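Local coordinates for protein EmGH1 (Erythrobacter marinus, PDB 5Z87) that probably hydrolyses beta-glucosidic bonds in cellobiose-like sugars, as a member of glycoside hydrolase family 3, at residues A[573-585]-A[590-603]. Numbering follows the deposited sequence.
Sequences KTTVAVLIHGRPL and LAENCPAILDAFYP
His581, just past the end of strand 574-580, meets Asp599 of the parallel neighbour 596-601, the imidazole NE2 pointing almost straight at the carboxylate OD1 (167° at the hydrogen). The modelled separation of these two atoms is very short and its exact length doubtful. The ring is fixed from its other nitrogen as well: ND1 donates to Arg583 O (2.7 Å), which lies in the imidazole plane. Chi1 of 57° sets His581 CG between its backbone N and carbonyl carbon, turning the ring back toward Asp599. Phe601 CA sits over one imidazole face in a CH-pi contact, 4.0 Å from the centroid, while His581 CE1 lies over the rim of one phenyl face, the two rings oblique at 36°, and Gly582 O meets the phenyl edge. One face of the Tyr602 ring lies against the His581 carbonyl, O 3.3 Å above its centre. With alanine at Tyr602, the His581 carbonyl would probably lose the ring face lying against it, and Ile580 CG2 its neighbour at the ring edge. Strands 574-580 and 596-601 form a beta-alpha-beta unit through helix 588-593, in the mixed sheet of the family 3 C-terminal domain. Between them the backbone ladder alternates regularly, from Ala577 N to Ala596 O (3.0 Å) through Ala600 N to Leu579 O (2.8 Å). Over this ladder the crossover helix rests Leu590 CD2 on Leu579 CD2 (3.7 Å) and on Ala577 CB. Packing is looser just before strand 596-601, where partly exposed Pro595 touches Thr575 O with CG and CD at 4.1 Å. A single ordered water beside the His581-Asp599 pair donates to Asp599 OD2 and accepts from Leu585 N.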
# COMPACT_ATOMS: atom_id res chain seq x y z
N LYS A 573 24.36 -25.42 -23.10
CA LYS A 573 24.68 -24.65 -24.29
C LYS A 573 24.70 -23.16 -23.99
O LYS A 573 24.29 -22.71 -22.92
CB LYS A 573 23.69 -24.96 -25.41
CG LYS A 573 23.80 -26.38 -25.96
CD LYS A 573 22.47 -27.11 -25.88
CE LYS A 573 22.62 -28.58 -26.27
NZ LYS A 573 23.32 -28.73 -27.58
N THR A 574 25.19 -22.38 -24.96
CA THR A 574 25.08 -20.93 -24.90
C THR A 574 23.61 -20.52 -24.89
O THR A 574 22.90 -20.74 -25.87
CB THR A 574 25.81 -20.30 -26.08
OG1 THR A 574 27.12 -20.85 -26.16
CG2 THR A 574 25.93 -18.79 -25.92
N THR A 575 23.15 -19.95 -23.78
CA THR A 575 21.73 -19.65 -23.58
C THR A 575 21.56 -18.21 -23.12
O THR A 575 22.21 -17.77 -22.17
CB THR A 575 21.10 -20.60 -22.57
OG1 THR A 575 21.31 -21.95 -22.98
CG2 THR A 575 19.59 -20.35 -22.45
N VAL A 576 20.69 -17.47 -23.81
CA VAL A 576 20.30 -16.12 -23.41
C VAL A 576 18.78 -16.04 -23.39
O VAL A 576 18.08 -16.78 -24.07
CB VAL A 576 20.88 -15.04 -24.34
CG1 VAL A 576 22.38 -15.20 -24.44
CG2 VAL A 576 20.25 -15.15 -25.71
N ALA A 577 18.28 -15.11 -22.59
CA ALA A 577 16.85 -14.89 -22.48
C ALA A 577 16.50 -13.47 -22.91
O ALA A 577 17.25 -12.52 -22.63
CB ALA A 577 16.36 -15.17 -21.04
N VAL A 578 15.39 -13.35 -23.64
CA VAL A 578 14.79 -12.08 -24.04
C VAL A 578 13.41 -11.98 -23.38
O VAL A 578 12.56 -12.85 -23.59
CB VAL A 578 14.67 -11.96 -25.57
CG1 VAL A 578 14.22 -10.55 -25.97
CG2 VAL A 578 15.98 -12.29 -26.23
N LEU A 579 13.19 -10.92 -22.60
CA LEU A 579 11.92 -10.76 -21.90
C LEU A 579 10.98 -9.85 -22.71
O LEU A 579 11.34 -8.73 -23.07
CB LEU A 579 12.13 -10.19 -20.50
CG LEU A 579 12.88 -11.07 -19.51
CD1 LEU A 579 13.21 -10.30 -18.26
CD2 LEU A 579 12.07 -12.28 -19.15
N ILE A 580 9.78 -10.36 -22.97
CA ILE A 580 8.74 -9.65 -23.70
C ILE A 580 7.49 -9.72 -22.84
O ILE A 580 7.07 -10.82 -22.46
CB ILE A 580 8.51 -10.26 -25.10
CG1 ILE A 580 9.79 -10.16 -25.93
CG2 ILE A 580 7.33 -9.59 -25.82
CD1 ILE A 580 9.80 -11.05 -27.18
N HIS A 581 6.92 -8.56 -22.53
CA HIS A 581 5.95 -8.44 -21.42
C HIS A 581 5.46 -7.00 -21.29
O HIS A 581 6.09 -6.06 -21.77
CB HIS A 581 6.59 -8.87 -20.09
CG HIS A 581 7.82 -8.10 -19.75
ND1 HIS A 581 7.87 -7.17 -18.73
CD2 HIS A 581 9.06 -8.10 -20.31
CE1 HIS A 581 9.08 -6.66 -18.65
NE2 HIS A 581 9.82 -7.19 -19.61
N GLY A 582 4.33 -6.85 -20.59
CA GLY A 582 3.79 -5.53 -20.27
C GLY A 582 4.31 -4.92 -18.97
O GLY A 582 5.17 -4.04 -19.00
N ARG A 583 3.80 -5.37 -17.83
CA ARG A 583 4.23 -4.83 -16.54
C ARG A 583 5.70 -5.16 -16.26
O ARG A 583 6.24 -6.13 -16.80
CB ARG A 583 3.38 -5.41 -15.42
CG ARG A 583 3.51 -6.93 -15.34
CD ARG A 583 2.98 -7.48 -14.02
NE ARG A 583 1.61 -7.05 -13.76
CZ ARG A 583 0.54 -7.60 -14.32
NH1 ARG A 583 0.68 -8.61 -15.17
NH2 ARG A 583 -0.67 -7.14 -14.01
N PRO A 584 6.35 -4.38 -15.40
CA PRO A 584 7.65 -4.82 -14.88
C PRO A 584 7.51 -6.17 -14.20
O PRO A 584 6.59 -6.37 -13.40
CB PRO A 584 8.03 -3.72 -13.88
CG PRO A 584 7.22 -2.51 -14.30
CD PRO A 584 5.93 -3.09 -14.82
N LEU A 585 8.41 -7.10 -14.54
CA LEU A 585 8.40 -8.44 -13.96
C LEU A 585 9.61 -8.66 -13.07
O LEU A 585 10.66 -8.04 -13.25
CB LEU A 585 8.36 -9.51 -15.06
CG LEU A 585 7.02 -9.62 -15.80
CD1 LEU A 585 7.13 -10.53 -17.00
CD2 LEU A 585 5.92 -10.10 -14.87
N LEU A 590 14.96 -16.86 -13.29
CA LEU A 590 15.74 -16.53 -14.47
C LEU A 590 16.96 -15.68 -14.12
O LEU A 590 18.05 -15.88 -14.67
CB LEU A 590 14.86 -15.82 -15.49
CG LEU A 590 15.40 -15.69 -16.91
CD1 LEU A 590 15.46 -17.08 -17.57
CD2 LEU A 590 14.54 -14.71 -17.72
N ALA A 591 16.80 -14.71 -13.22
CA ALA A 591 17.94 -13.87 -12.88
C ALA A 591 19.03 -14.68 -12.17
O ALA A 591 20.22 -14.42 -12.36
CB ALA A 591 17.49 -12.68 -12.02
N GLU A 592 18.65 -15.68 -11.39
CA GLU A 592 19.65 -16.50 -10.71
C GLU A 592 20.34 -17.47 -11.68
O GLU A 592 21.55 -17.72 -11.55
CB GLU A 592 18.99 -17.26 -9.56
CG GLU A 592 19.90 -18.21 -8.81
CD GLU A 592 19.17 -18.95 -7.70
OE1 GLU A 592 18.48 -18.28 -6.90
OE2 GLU A 592 19.27 -20.19 -7.64
N ASN A 593 19.62 -18.02 -12.67
CA ASN A 593 20.15 -19.16 -13.41
C ASN A 593 20.60 -18.87 -14.84
O ASN A 593 21.39 -19.65 -15.38
CB ASN A 593 19.12 -20.29 -13.44
CG ASN A 593 18.86 -20.87 -12.07
OD1 ASN A 593 19.72 -21.52 -11.49
ND2 ASN A 593 17.66 -20.62 -11.53
N CYS A 594 20.11 -17.80 -15.46
CA CYS A 594 20.44 -17.51 -16.85
C CYS A 594 21.37 -16.31 -16.93
O CYS A 594 21.00 -15.22 -16.48
CB CYS A 594 19.18 -17.26 -17.66
SG CYS A 594 19.54 -16.79 -19.36
N PRO A 595 22.56 -16.45 -17.51
CA PRO A 595 23.57 -15.40 -17.36
C PRO A 595 23.31 -14.12 -18.14
O PRO A 595 23.85 -13.07 -17.76
CB PRO A 595 24.86 -16.08 -17.85
CG PRO A 595 24.39 -17.17 -18.76
CD PRO A 595 23.09 -17.66 -18.14
N ALA A 596 22.56 -14.16 -19.24
CA ALA A 596 22.36 -13.00 -20.09
C ALA A 596 20.88 -12.80 -20.34
O ALA A 596 20.20 -13.72 -20.81
CB ALA A 596 23.10 -13.15 -21.43
N ILE A 597 20.37 -11.63 -19.99
CA ILE A 597 18.94 -11.33 -20.10
C ILE A 597 18.77 -9.97 -20.75
O ILE A 597 19.35 -8.98 -20.29
CB ILE A 597 18.23 -11.37 -18.74
CG1 ILE A 597 18.48 -12.70 -18.04
CG2 ILE A 597 16.74 -11.14 -18.92
CD1 ILE A 597 17.96 -12.75 -16.64
N LEU A 598 18.00 -9.93 -21.83
CA LEU A 598 17.52 -8.69 -22.43
C LEU A 598 16.10 -8.44 -21.95
O LEU A 598 15.30 -9.38 -21.87
CB LEU A 598 17.54 -8.77 -23.96
CG LEU A 598 18.90 -8.83 -24.63
CD1 LEU A 598 18.76 -8.83 -26.14
CD2 LEU A 598 19.73 -7.64 -24.18
N ASP A 599 15.78 -7.19 -21.63
CA ASP A 599 14.41 -6.83 -21.27
C ASP A 599 13.87 -5.92 -22.36
O ASP A 599 14.31 -4.77 -22.49
CB ASP A 599 14.34 -6.16 -19.90
CG ASP A 599 12.95 -6.26 -19.28
OD1 ASP A 599 11.96 -6.39 -20.05
OD2 ASP A 599 12.86 -6.23 -18.03
N ALA A 600 12.92 -6.44 -23.14
CA ALA A 600 12.42 -5.70 -24.29
C ALA A 600 11.05 -5.10 -24.04
O ALA A 600 10.56 -4.35 -24.89
CB ALA A 600 12.36 -6.61 -25.52
N PHE A 601 10.43 -5.40 -22.90
CA PHE A 601 9.06 -5.01 -22.63
C PHE A 601 8.19 -5.40 -23.83
O PHE A 601 8.04 -6.59 -24.12
CB PHE A 601 9.03 -3.52 -22.25
CG PHE A 601 9.40 -3.29 -20.79
CD1 PHE A 601 8.45 -3.45 -19.78
CD2 PHE A 601 10.70 -3.00 -20.42
CE1 PHE A 601 8.78 -3.28 -18.45
CE2 PHE A 601 11.05 -2.83 -19.09
CZ PHE A 601 10.08 -2.95 -18.09
N TYR A 602 7.60 -4.43 -24.52
CA TYR A 602 6.96 -4.71 -25.81
C TYR A 602 7.68 -3.84 -26.81
O TYR A 602 7.57 -2.61 -26.75
CB TYR A 602 5.46 -4.41 -25.80
CG TYR A 602 4.64 -5.39 -25.00
CD1 TYR A 602 4.89 -6.76 -25.06
CD2 TYR A 602 3.62 -4.96 -24.16
CE1 TYR A 602 4.13 -7.67 -24.34
CE2 TYR A 602 2.85 -5.85 -23.44
CZ TYR A 602 3.11 -7.21 -23.53
OH TYR A 602 2.36 -8.11 -22.81
N PRO A 603 8.48 -4.42 -27.71
CA PRO A 603 9.43 -3.61 -28.49
C PRO A 603 8.87 -3.07 -29.81
O PRO A 603 9.63 -2.58 -30.65
CB PRO A 603 10.59 -4.58 -28.71
CG PRO A 603 9.95 -5.91 -28.75
CD PRO A 603 8.75 -5.86 -27.85
O HOH W 1 10.82 -6.60 -16.00